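Local coordinates for protein alpha-galactosidase (Thermus thermophilus, PDB 6LCJ) that probably releases terminal alpha-linked galactose by hydrolysis from oligosaccharides such as stachyose, working as a thermostable hexamer, at residues Q247-W252 with N279-E284; A235-T240 with L275-E280; F406-N411 with P442-R447; S165-Y170 with P357-Y362. One frame throughout, in Å; residues are numbered along the deposited sequence.

The four contacts lie on one TIM-barrel catalytic domain and fall into two pairs. Contacts 1 and 2 have centres 7 Å apart and share Asn279 and Glu280; they touch, as Trp252 O lies 2.9 Å from Asp276 N. Contacts 3 and 4, with centres 15 Å apart, meet where Arg407 NH1 comes within 3.1 Å of Tyr167 O. The pairs do not touch: contacts 2 and 4 have nearest atoms about 11 Å apart. Contact 4 joins the short helix after strand 161-164 to the loop after strand 352-354, at the end where TIM-barrel active sites lie. Contacts 1 and 2 also reach a second subunit, contact 2 through Asn279, whereas contacts 3 and 4 touch a third.

Contact 1 (Q247-W252 with N279-E284); sequences QKRPDW and NEEVVE
A salt-bridge network of Arg249, Asp251 and Glu281 joins the turn after helix 244-248 to the first turn of helix 280-296. Arg249 has a chain bent at chi2 and chi3, which lays CG over the Trp252 indole and the guanidinium against its NE1 rim, leaving two edges for acids. Side-on, NE reaches Asp251 OD1 at 3.0 Å while NH2 binds OD2, each oxygen using its syn lone pair. End-on, NH1 and NH2 converge on a single oxygen, with NH2 2.8 Å from Glu281 OE2. Both nitrogens approach that oxygen from the same face of its carboxylate, NH2 53° out of the plane, in keeping with guanidinium and carboxylate planes turned 68° apart. A lysine in place of Arg249 would probably lose this planar double grip, leaving at least one of the two carboxylates without its mate.

The Trp252 indole is sandwiched. Val282 CG2 lies over one face, 3.6 Å from the centroid of the five-membered ring and 23° off its normal, a CH-pi contact; Arg249 CG sits over the centre of the opposite face. Glu281 adds its aliphatic stem, CG coming 3.6 Å from Trp252 CZ2. At the helix start, Asn279 is the N-cap, its OD1 accepting from Glu281 N at 2.8 Å.

Phe14 of a second subunit makes a cation-pi contact with Arg249, so the network borders a subunit interface. Within the chain, Trp252 meets Trp285 of helix 280-296 edge-to-face and packs on Leu275, in the loop that links strand 270-274 to that helix.

Contact 2 (A235-T240 with L275-E280); sequences APFLVT and LDAGNE
The Phe237 ring meets Ala277 and the Leu275 carbonyl obliquely, with neither squarely on a face or at an edge: Ala277 CB stands 4.0 Å from Phe237 CE1, and Leu275 O is 4.2 Å from Phe237 CD1. The flat peptide carbonyl of Phe237 takes the one hydrogen bond between the segments. Leu275 N donates to Phe237 O at 2.8 Å, with a nearly straight N-H...O angle of 167°, yet the donor stands 40° above the carbonyl plane and so away from a lone pair. A third flat group, the Asp276 carboxylate, is also approached from above its plane, by Gly278 N at 2.7 Å from OD1.

Leu275 contributes the largest share of the buried surface. Its two methyls diverge: CD1 rests 3.6 Å from Pro236 O, whereas CD2 approaches Val239 CG1 at 4.2 Å. The Val239 and Leu275 side chains cross at about a right angle. Val239 CG1 makes this touch from a position between its own backbone N and carbonyl carbon (chi1 76°). Around the contact, Phe237 also packs on Ala286 and Met324, and Leu275 on Val282 and Trp285, so the two side chains face neighbouring helices as well as each other.

The backbone bond lies two residues along each chain from the Val239-Tyr273 pairing, consistent with its continuing the antiparallel pairing of strands 238-240 and 270-274 into the loops. Beyond it, Asp276 forms an Asx turn within the type I turn from Asp276 to Asn279, and the chain then enters helix 280-296: a small antiparallel sheet inserted between a strand and a helix of the TIM barrel.

Contact 3 (F406-N411 with P442-R447); sequences FRTRFN and PEEKGR
Hydrogen bonding between the segments centres on Glu444, which reaches from helix 442-453 to the loop holding Phe406 and Thr408. Its chain, extended beyond CG, brings the carboxylate to Thr408, where OG1 donates to the syn lone pair of Glu444 OE2 at 2.5 Å. Glu444 OE1 accepts from Leu441 N, so both oxygens of this buried acid have a donor.

Packing is supplied by Phe406 and Arg447. Phe406 CD2 lies over one face of the guanidinium, 4.0 Å from Arg447 NH2 and displaced toward its rim; with the planes 62° apart, this is no parallel stack. A weak salt bridge from Arg447 NH1 to Glu443 OE2, 3.3 Å long, runs along the helix beside it.

Bonds inside the loop tie its turns together. Arg407 grips Phe410 O with two nitrogens, NH2 being the nearer at 2.8 Å, while Asn411 ND2 donates to Arg407 O at 3.1 Å.

Thr408 and Arg409 pair reciprocally with Arg409 and Thr408 of a third subunit, placing the loop at an interface. Within the chain, it runs from barrel strand 398-400 to helix 415-428, where Met418 packs on Thr408, and Glu444 and Arg447 of helix 442-453 meet it at Thr408 and Phe406.

Contact 4 (S165-Y170 with P357-Y362); sequences SWYSFY and PDVAPY
Tyr167 and Val359 cross at about a right angle, the valine methyl CG2 lying over one face of the phenol ring. CG2 is 4.0 Å from the centroid of the Tyr167 ring and 21° off its normal, the geometry of a CH-pi contact. Toward the rim, Tyr167 CE1 also comes 3.2 Å from Val359 O. The opposite ring face is covered by Trp166, with CD1 about 3.4 Å above the plane and over its centre. The phenol is thus held between its own sequence neighbour and the facing loop. The bond from CA to CB of Tyr167 points toward residues 357-362, and a chi1 of -63° sets CG beside the backbone N, where the ring's face meets Val359 CG2.

The contact joins the short helix after TIM-barrel strand 161-164 to the loop after strand 352-354, at the end of the barrel where active sites of this fold lie. Asp358 approaches the Tyr167 ring at its edge, its carboxylate plane turned 85° from the ring. The polar partner of Asp358 OD1 is Arg354, in a salt bridge, while Tyr167 OH makes a weak hydrogen bond to Asp402 OD2, an oxygen that also accepts from Val359 N. An alanine in place of Tyr167 would probably open a gap between Trp166 and Val359 and leave Asp402 without its hydroxyl donor.

Tyr170 and Pro361 come from opposite directions, and Tyr170 OH reaches Pro361 CD at 3.8 Å. Tyr170 CD1 also lies over the Trp166 indole, 3.2 Å above its plane and displaced toward the rim. Pro361 also packs on Asn411 of its own chain and on Leu412 of a third subunit.

Contact 1 (Q247-W252 with N279-E284)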
# COMPACT_ATOMS: atom_id res chain seq x y z
N GLN E 247 25.56 -25.90 -16.60
CA GLN E 247 25.22 -27.13 -15.89
C GLN E 247 26.47 -27.89 -15.48
O GLN E 247 26.53 -28.42 -14.36
CB GLN E 247 24.33 -28.02 -16.76
CG GLN E 247 22.94 -27.47 -16.99
CD GLN E 247 22.51 -27.61 -18.44
OE1 GLN E 247 23.02 -28.46 -19.18
NE2 GLN E 247 21.58 -26.76 -18.87
N LYS E 248 27.47 -27.96 -16.34
CA LYS E 248 28.67 -28.72 -16.00
C LYS E 248 29.46 -28.05 -14.87
O LYS E 248 29.95 -28.74 -13.97
CB LYS E 248 29.55 -28.90 -17.25
CG LYS E 248 30.36 -30.19 -17.24
CD LYS E 248 31.57 -30.09 -16.30
CE LYS E 248 32.07 -31.46 -15.81
NZ LYS E 248 33.49 -31.40 -15.31
N ARG E 249 29.60 -26.72 -14.90
CA ARG E 249 30.43 -26.00 -13.93
C ARG E 249 29.61 -24.98 -13.14
O ARG E 249 29.86 -23.77 -13.22
CB ARG E 249 31.60 -25.31 -14.63
CG ARG E 249 32.68 -26.26 -15.14
CD ARG E 249 33.06 -27.35 -14.11
NE ARG E 249 33.84 -26.85 -12.97
CZ ARG E 249 35.17 -26.80 -12.94
NH1 ARG E 249 35.88 -27.21 -13.99
NH2 ARG E 249 35.79 -26.34 -11.86
N PRO E 250 28.65 -25.44 -12.32
CA PRO E 250 27.88 -24.50 -11.48
C PRO E 250 28.73 -23.68 -10.53
O PRO E 250 28.34 -22.57 -10.16
CB PRO E 250 26.93 -25.43 -10.70
CG PRO E 250 27.67 -26.72 -10.66
CD PRO E 250 28.27 -26.83 -12.03
N ASP E 251 29.88 -24.21 -10.11
CA ASP E 251 30.86 -23.47 -9.31
C ASP E 251 31.55 -22.36 -10.10
O ASP E 251 32.35 -21.62 -9.52
CB ASP E 251 31.91 -24.44 -8.76
CG ASP E 251 32.72 -25.11 -9.86
OD1 ASP E 251 32.11 -25.73 -10.76
OD2 ASP E 251 33.96 -25.01 -9.81
N TRP E 252 31.28 -22.22 -11.39
CA TRP E 252 31.84 -21.11 -12.16
C TRP E 252 30.89 -19.92 -12.27
O TRP E 252 31.33 -18.83 -12.68
CB TRP E 252 32.22 -21.58 -13.57
CG TRP E 252 33.53 -22.34 -13.63
CD1 TRP E 252 34.25 -22.82 -12.58
CD2 TRP E 252 34.26 -22.69 -14.81
NE1 TRP E 252 35.39 -23.44 -13.03
CE2 TRP E 252 35.42 -23.38 -14.39
CE3 TRP E 252 34.05 -22.49 -16.17
CZ2 TRP E 252 36.36 -23.87 -15.29
CZ3 TRP E 252 34.98 -22.98 -17.07
CH2 TRP E 252 36.13 -23.66 -16.62
N ASN E 279 37.26 -16.15 -10.06
CA ASN E 279 37.64 -17.56 -10.01
C ASN E 279 38.78 -17.78 -10.99
O ASN E 279 38.59 -17.68 -12.21
CB ASN E 279 36.42 -18.42 -10.34
CG ASN E 279 36.70 -19.91 -10.28
OD1 ASN E 279 37.80 -20.37 -10.52
ND2 ASN E 279 35.67 -20.68 -9.96
N GLU E 280 39.98 -18.06 -10.46
CA GLU E 280 41.17 -18.21 -11.30
C GLU E 280 40.95 -19.25 -12.40
O GLU E 280 41.46 -19.09 -13.51
CB GLU E 280 42.39 -18.58 -10.44
CG GLU E 280 43.36 -19.59 -11.07
CD GLU E 280 44.37 -18.96 -12.04
OE1 GLU E 280 44.46 -17.70 -12.09
OE2 GLU E 280 45.07 -19.73 -12.75
N GLU E 281 40.15 -20.27 -12.12
CA GLU E 281 39.87 -21.29 -13.12
C GLU E 281 39.08 -20.71 -14.30
O GLU E 281 39.30 -21.10 -15.45
CB GLU E 281 39.11 -22.43 -12.48
CG GLU E 281 39.26 -23.76 -13.15
CD GLU E 281 38.78 -24.89 -12.26
OE1 GLU E 281 38.76 -24.69 -11.02
OE2 GLU E 281 38.41 -25.96 -12.80
N VAL E 282 38.17 -19.79 -14.02
CA VAL E 282 37.37 -19.19 -15.08
C VAL E 282 38.23 -18.28 -15.94
O VAL E 282 38.17 -18.33 -17.18
CB VAL E 282 36.17 -18.43 -14.49
CG1 VAL E 282 35.62 -17.41 -15.48
CG2 VAL E 282 35.11 -19.41 -14.03
N VAL E 283 39.06 -17.45 -15.30
CA VAL E 283 40.00 -16.61 -16.04
C VAL E 283 40.92 -17.45 -16.91
O VAL E 283 41.24 -17.08 -18.04
CB VAL E 283 40.81 -15.75 -15.06
CG1 VAL E 283 41.81 -14.91 -15.81
CG2 VAL E 283 39.89 -14.91 -14.22
N GLU E 284 41.38 -18.58 -16.38
CA GLU E 284 42.23 -19.49 -17.14
C GLU E 284 41.50 -20.01 -18.37
O GLU E 284 42.07 -20.09 -19.47
CB GLU E 284 42.67 -20.63 -16.23
CG GLU E 284 43.74 -21.56 -16.74
CD GLU E 284 44.10 -22.61 -15.68
OE1 GLU E 284 44.72 -22.23 -14.65
OE2 GLU E 284 43.73 -23.79 -15.86
O HOH W 1 35.94 -23.66 -9.48

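Contact 2 (A235-T240 with L275-E280)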
# COMPACT_ATOMS: atom_id res chain seq x y z
N ALA E 235 31.93 -13.50 -26.25
CA ALA E 235 31.40 -12.91 -25.02
C ALA E 235 31.86 -13.82 -23.89
O ALA E 235 31.07 -14.61 -23.34
CB ALA E 235 29.87 -12.78 -25.05
N PRO E 236 33.14 -13.73 -23.50
CA PRO E 236 33.76 -14.85 -22.77
C PRO E 236 33.19 -15.11 -21.37
O PRO E 236 33.22 -16.27 -20.93
CB PRO E 236 35.24 -14.45 -22.71
CG PRO E 236 35.26 -12.98 -22.97
CD PRO E 236 34.10 -12.68 -23.85
N PHE E 237 32.67 -14.11 -20.66
CA PHE E 237 32.19 -14.30 -19.30
C PHE E 237 30.66 -14.35 -19.20
O PHE E 237 30.12 -14.18 -18.10
CB PHE E 237 32.72 -13.20 -18.40
CG PHE E 237 34.20 -13.17 -18.33
CD1 PHE E 237 34.89 -13.98 -17.44
CD2 PHE E 237 34.93 -12.33 -19.16
CE1 PHE E 237 36.27 -13.95 -17.38
CE2 PHE E 237 36.28 -12.30 -19.11
CZ PHE E 237 36.97 -13.10 -18.22
N LEU E 238 29.98 -14.61 -20.31
CA LEU E 238 28.54 -14.60 -20.37
C LEU E 238 28.03 -16.01 -20.63
O LEU E 238 28.62 -16.75 -21.42
CB LEU E 238 28.05 -13.65 -21.46
CG LEU E 238 26.74 -12.91 -21.26
CD1 LEU E 238 26.85 -11.93 -20.14
CD2 LEU E 238 26.41 -12.20 -22.55
N VAL E 239 26.93 -16.37 -19.99
CA VAL E 239 26.39 -17.72 -20.09
C VAL E 239 24.89 -17.64 -19.83
O VAL E 239 24.40 -16.71 -19.20
CB VAL E 239 27.13 -18.63 -19.08
CG1 VAL E 239 26.66 -18.37 -17.66
CG2 VAL E 239 26.99 -20.06 -19.45
N THR E 240 24.14 -18.60 -20.37
CA THR E 240 22.71 -18.69 -20.10
C THR E 240 22.40 -19.99 -19.36
O THR E 240 23.24 -20.88 -19.24
CB THR E 240 21.87 -18.61 -21.38
OG1 THR E 240 22.25 -19.67 -22.27
CG2 THR E 240 22.08 -17.29 -22.08
N LEU E 275 29.99 -15.60 -15.69
CA LEU E 275 31.03 -16.43 -15.09
C LEU E 275 31.86 -15.57 -14.16
O LEU E 275 32.07 -14.38 -14.42
CB LEU E 275 31.90 -17.08 -16.16
CG LEU E 275 31.15 -17.99 -17.13
CD1 LEU E 275 32.06 -18.38 -18.29
CD2 LEU E 275 30.56 -19.21 -16.44
N ASP E 276 32.32 -16.17 -13.07
CA ASP E 276 32.95 -15.42 -11.98
C ASP E 276 34.40 -15.13 -12.35
O ASP E 276 35.25 -16.02 -12.29
CB ASP E 276 32.84 -16.20 -10.68
CG ASP E 276 33.53 -15.52 -9.51
OD1 ASP E 276 34.06 -14.39 -9.65
OD2 ASP E 276 33.51 -16.12 -8.41
N ALA E 277 34.69 -13.88 -12.70
CA ALA E 277 36.05 -13.51 -13.07
C ALA E 277 36.99 -13.44 -11.87
O ALA E 277 38.18 -13.18 -12.06
CB ALA E 277 36.02 -12.17 -13.83
N GLY E 278 36.48 -13.61 -10.65
CA GLY E 278 37.37 -13.79 -9.52
C GLY E 278 37.85 -15.21 -9.32
O GLY E 278 38.74 -15.44 -8.51
N ASN E 279 37.26 -16.15 -10.06
CA ASN E 279 37.64 -17.56 -10.01
C ASN E 279 38.78 -17.78 -10.99
O ASN E 279 38.59 -17.68 -12.21
CB ASN E 279 36.42 -18.42 -10.34
CG ASN E 279 36.70 -19.91 -10.28
OD1 ASN E 279 37.80 -20.37 -10.52
ND2 ASN E 279 35.67 -20.68 -9.96
N GLU E 280 39.98 -18.06 -10.46
CA GLU E 280 41.17 -18.21 -11.30
C GLU E 280 40.95 -19.25 -12.40
O GLU E 280 41.46 -19.09 -13.51
CB GLU E 280 42.39 -18.58 -10.44
CG GLU E 280 43.36 -19.59 -11.07
CD GLU E 280 44.37 -18.96 -12.04
OE1 GLU E 280 44.46 -17.70 -12.09
OE2 GLU E 280 45.07 -19.73 -12.75

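Contact 3 (F406-N411 with P442-R447)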
# COMPACT_ATOMS: atom_id res chain seq x y z
N PHE E 406 27.05 2.76 -45.50
CA PHE E 406 26.99 3.38 -46.81
C PHE E 406 25.80 2.91 -47.63
O PHE E 406 25.31 3.65 -48.47
CB PHE E 406 28.28 3.11 -47.60
CG PHE E 406 29.49 3.71 -46.96
CD1 PHE E 406 30.20 2.99 -46.01
CD2 PHE E 406 29.90 4.99 -47.30
CE1 PHE E 406 31.31 3.54 -45.41
CE2 PHE E 406 31.01 5.54 -46.71
CZ PHE E 406 31.72 4.82 -45.77
N ARG E 407 25.33 1.70 -47.39
CA ARG E 407 24.18 1.20 -48.11
C ARG E 407 22.94 2.03 -47.80
O ARG E 407 22.81 2.66 -46.74
CB ARG E 407 23.94 -0.26 -47.76
CG ARG E 407 23.61 -0.51 -46.31
CD ARG E 407 23.61 -2.01 -46.07
NE ARG E 407 22.70 -2.43 -45.02
CZ ARG E 407 23.08 -2.82 -43.80
NH1 ARG E 407 24.37 -2.83 -43.47
NH2 ARG E 407 22.17 -3.20 -42.93
N THR E 408 22.02 2.04 -48.75
CA THR E 408 20.67 2.47 -48.48
C THR E 408 19.69 1.30 -48.53
O THR E 408 18.57 1.44 -48.05
CB THR E 408 20.26 3.56 -49.48
OG1 THR E 408 20.76 3.24 -50.78
CG2 THR E 408 20.86 4.89 -49.05
N ARG E 409 20.10 0.16 -49.06
CA ARG E 409 19.29 -1.04 -49.00
C ARG E 409 19.43 -1.66 -47.62
O ARG E 409 20.52 -1.66 -47.03
CB ARG E 409 19.70 -2.03 -50.08
CG ARG E 409 19.56 -1.43 -51.49
CD ARG E 409 20.03 -2.34 -52.62
NE ARG E 409 19.13 -3.46 -52.82
CZ ARG E 409 19.53 -4.72 -52.91
NH1 ARG E 409 20.83 -4.98 -52.84
NH2 ARG E 409 18.66 -5.71 -53.07
N PHE E 410 18.32 -2.17 -47.09
CA PHE E 410 18.30 -2.81 -45.78
C PHE E 410 18.83 -1.86 -44.71
O PHE E 410 19.69 -2.22 -43.90
CB PHE E 410 19.09 -4.12 -45.81
CG PHE E 410 18.63 -5.04 -46.89
CD1 PHE E 410 17.33 -5.55 -46.87
CD2 PHE E 410 19.46 -5.35 -47.95
CE1 PHE E 410 16.88 -6.39 -47.87
CE2 PHE E 410 19.02 -6.19 -48.97
CZ PHE E 410 17.73 -6.71 -48.93
N ASN E 411 18.31 -0.63 -44.73
CA ASN E 411 18.78 0.43 -43.86
C ASN E 411 17.73 1.53 -43.89
O ASN E 411 17.22 1.85 -44.95
CB ASN E 411 20.16 0.95 -44.32
CG ASN E 411 20.73 2.00 -43.39
OD1 ASN E 411 20.16 2.27 -42.34
ND2 ASN E 411 21.86 2.61 -43.79
N PRO E 442 26.43 1.22 -57.13
CA PRO E 442 27.75 1.69 -57.62
C PRO E 442 28.24 2.98 -57.00
O PRO E 442 29.42 3.10 -56.63
CB PRO E 442 27.52 1.85 -59.13
CG PRO E 442 26.47 0.83 -59.44
CD PRO E 442 25.56 0.76 -58.23
N GLU E 443 27.38 3.99 -56.90
CA GLU E 443 27.69 5.21 -56.18
C GLU E 443 28.18 4.92 -54.76
O GLU E 443 29.11 5.57 -54.28
CB GLU E 443 26.43 6.08 -56.13
CG GLU E 443 26.53 7.28 -55.24
CD GLU E 443 25.90 7.08 -53.85
OE1 GLU E 443 24.84 6.38 -53.74
OE2 GLU E 443 26.48 7.62 -52.88
N GLU E 444 27.57 3.94 -54.08
CA GLU E 444 27.93 3.62 -52.70
C GLU E 444 29.25 2.86 -52.61
O GLU E 444 30.03 3.09 -51.67
CB GLU E 444 26.78 2.83 -52.06
CG GLU E 444 25.49 3.65 -51.98
CD GLU E 444 24.24 2.86 -51.63
OE1 GLU E 444 24.25 1.61 -51.70
OE2 GLU E 444 23.22 3.49 -51.28
N LYS E 445 29.53 2.00 -53.58
CA LYS E 445 30.82 1.31 -53.62
C LYS E 445 31.97 2.30 -53.71
O LYS E 445 32.99 2.15 -53.03
CB LYS E 445 30.87 0.37 -54.82
CG LYS E 445 30.02 -0.85 -54.66
CD LYS E 445 30.35 -1.91 -55.69
CE LYS E 445 29.13 -2.76 -55.96
NZ LYS E 445 29.43 -4.18 -55.68
N GLY E 446 31.82 3.31 -54.58
CA GLY E 446 32.86 4.31 -54.71
C GLY E 446 33.05 5.11 -53.44
O GLY E 446 34.18 5.43 -53.06
N ARG E 447 31.95 5.43 -52.76
CA ARG E 447 32.07 6.17 -51.51
C ARG E 447 32.79 5.34 -50.46
O ARG E 447 33.62 5.88 -49.72
CB ARG E 447 30.71 6.61 -51.03
CG ARG E 447 30.38 7.97 -51.58
CD ARG E 447 28.97 8.35 -51.32
NE ARG E 447 28.72 8.65 -49.92
CZ ARG E 447 27.87 7.98 -49.16
NH1 ARG E 447 27.17 6.97 -49.69
NH2 ARG E 447 27.71 8.32 -47.89

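Contact 4 (S165-Y170 with P357-Y362)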
# COMPACT_ATOMS: atom_id res chain seq x y z
N SER E 165 30.66 -8.64 -39.73
CA SER E 165 29.43 -9.26 -40.20
C SER E 165 28.18 -8.83 -39.44
O SER E 165 27.07 -9.12 -39.90
CB SER E 165 29.53 -10.79 -40.14
OG SER E 165 29.77 -11.26 -38.82
N TRP E 166 28.31 -8.17 -38.29
CA TRP E 166 27.18 -8.08 -37.38
C TRP E 166 26.05 -7.22 -37.95
O TRP E 166 24.88 -7.63 -37.94
CB TRP E 166 27.63 -7.54 -36.01
CG TRP E 166 26.46 -7.40 -35.08
CD1 TRP E 166 25.91 -6.24 -34.62
CD2 TRP E 166 25.65 -8.47 -34.53
NE1 TRP E 166 24.83 -6.51 -33.81
CE2 TRP E 166 24.65 -7.87 -33.73
CE3 TRP E 166 25.68 -9.86 -34.63
CZ2 TRP E 166 23.70 -8.61 -33.05
CZ3 TRP E 166 24.72 -10.59 -33.95
CH2 TRP E 166 23.75 -9.97 -33.17
N TYR E 167 26.37 -6.04 -38.46
CA TYR E 167 25.34 -5.07 -38.78
C TYR E 167 24.78 -5.23 -40.18
O TYR E 167 24.19 -4.29 -40.71
CB TYR E 167 25.89 -3.66 -38.60
CG TYR E 167 26.26 -3.39 -37.18
CD1 TYR E 167 25.29 -3.01 -36.25
CD2 TYR E 167 27.57 -3.53 -36.76
CE1 TYR E 167 25.63 -2.75 -34.95
CE2 TYR E 167 27.92 -3.28 -35.45
CZ TYR E 167 26.94 -2.88 -34.56
OH TYR E 167 27.29 -2.61 -33.27
N SER E 168 24.92 -6.40 -40.78
CA SER E 168 24.17 -6.71 -41.99
C SER E 168 23.47 -8.06 -41.83
O SER E 168 22.28 -8.18 -42.12
CB SER E 168 25.09 -6.69 -43.21
OG SER E 168 26.31 -7.35 -42.93
N PHE E 169 24.18 -9.08 -41.36
CA PHE E 169 23.59 -10.41 -41.25
C PHE E 169 23.16 -10.78 -39.83
O PHE E 169 22.38 -11.73 -39.68
CB PHE E 169 24.57 -11.46 -41.76
CG PHE E 169 25.02 -11.23 -43.16
CD1 PHE E 169 24.15 -11.40 -44.22
CD2 PHE E 169 26.33 -10.84 -43.42
CE1 PHE E 169 24.57 -11.20 -45.52
CE2 PHE E 169 26.76 -10.62 -44.72
CZ PHE E 169 25.88 -10.79 -45.77
N TYR E 170 23.63 -10.06 -38.81
CA TYR E 170 23.37 -10.38 -37.40
C TYR E 170 23.75 -11.84 -37.18
O TYR E 170 24.84 -12.24 -37.62
CB TYR E 170 21.94 -9.98 -37.06
CG TYR E 170 21.82 -8.47 -37.02
CD1 TYR E 170 22.08 -7.77 -35.86
CD2 TYR E 170 21.52 -7.74 -38.17
CE1 TYR E 170 22.01 -6.39 -35.81
CE2 TYR E 170 21.45 -6.34 -38.15
CZ TYR E 170 21.70 -5.68 -36.95
OH TYR E 170 21.64 -4.30 -36.86
N PRO E 357 26.56 2.93 -27.36
CA PRO E 357 25.61 1.91 -27.80
C PRO E 357 25.86 1.48 -29.23
O PRO E 357 26.47 2.20 -30.03
CB PRO E 357 24.26 2.63 -27.69
CG PRO E 357 24.47 3.69 -26.68
CD PRO E 357 25.89 4.14 -26.84
N ASP E 358 25.39 0.28 -29.55
CA ASP E 358 25.40 -0.19 -30.93
C ASP E 358 24.75 0.83 -31.85
O ASP E 358 23.70 1.41 -31.55
CB ASP E 358 24.63 -1.50 -31.03
CG ASP E 358 25.37 -2.65 -30.42
OD1 ASP E 358 26.52 -2.46 -29.93
OD2 ASP E 358 24.78 -3.76 -30.44
N VAL E 359 25.36 1.02 -33.01
CA VAL E 359 24.61 1.64 -34.09
C VAL E 359 23.54 0.64 -34.52
O VAL E 359 23.55 -0.53 -34.13
CB VAL E 359 25.50 2.04 -35.28
CG1 VAL E 359 26.48 3.14 -34.86
CG2 VAL E 359 26.23 0.81 -35.83
N ALA E 360 22.60 1.11 -35.30
CA ALA E 360 21.56 0.27 -35.88
C ALA E 360 21.20 0.91 -37.20
O ALA E 360 21.58 2.06 -37.46
CB ALA E 360 20.35 0.16 -34.94
N PRO E 361 20.46 0.19 -38.08
CA PRO E 361 20.06 0.79 -39.36
C PRO E 361 18.85 1.72 -39.23
O PRO E 361 17.92 1.68 -40.02
CB PRO E 361 19.77 -0.43 -40.23
CG PRO E 361 19.50 -1.57 -39.29
CD PRO E 361 19.86 -1.14 -37.90
N TYR E 362 18.86 2.56 -38.19
CA TYR E 362 17.76 3.48 -37.93
C TYR E 362 18.21 4.51 -36.91
O TYR E 362 19.19 4.31 -36.18
CB TYR E 362 16.48 2.76 -37.44
CG TYR E 362 16.65 1.75 -36.34
CD1 TYR E 362 16.77 2.14 -35.00
CD2 TYR E 362 16.66 0.39 -36.62
CE1 TYR E 362 16.91 1.20 -33.99
CE2 TYR E 362 16.79 -0.56 -35.62
CZ TYR E 362 16.92 -0.16 -34.31
OH TYR E 362 17.06 -1.13 -33.32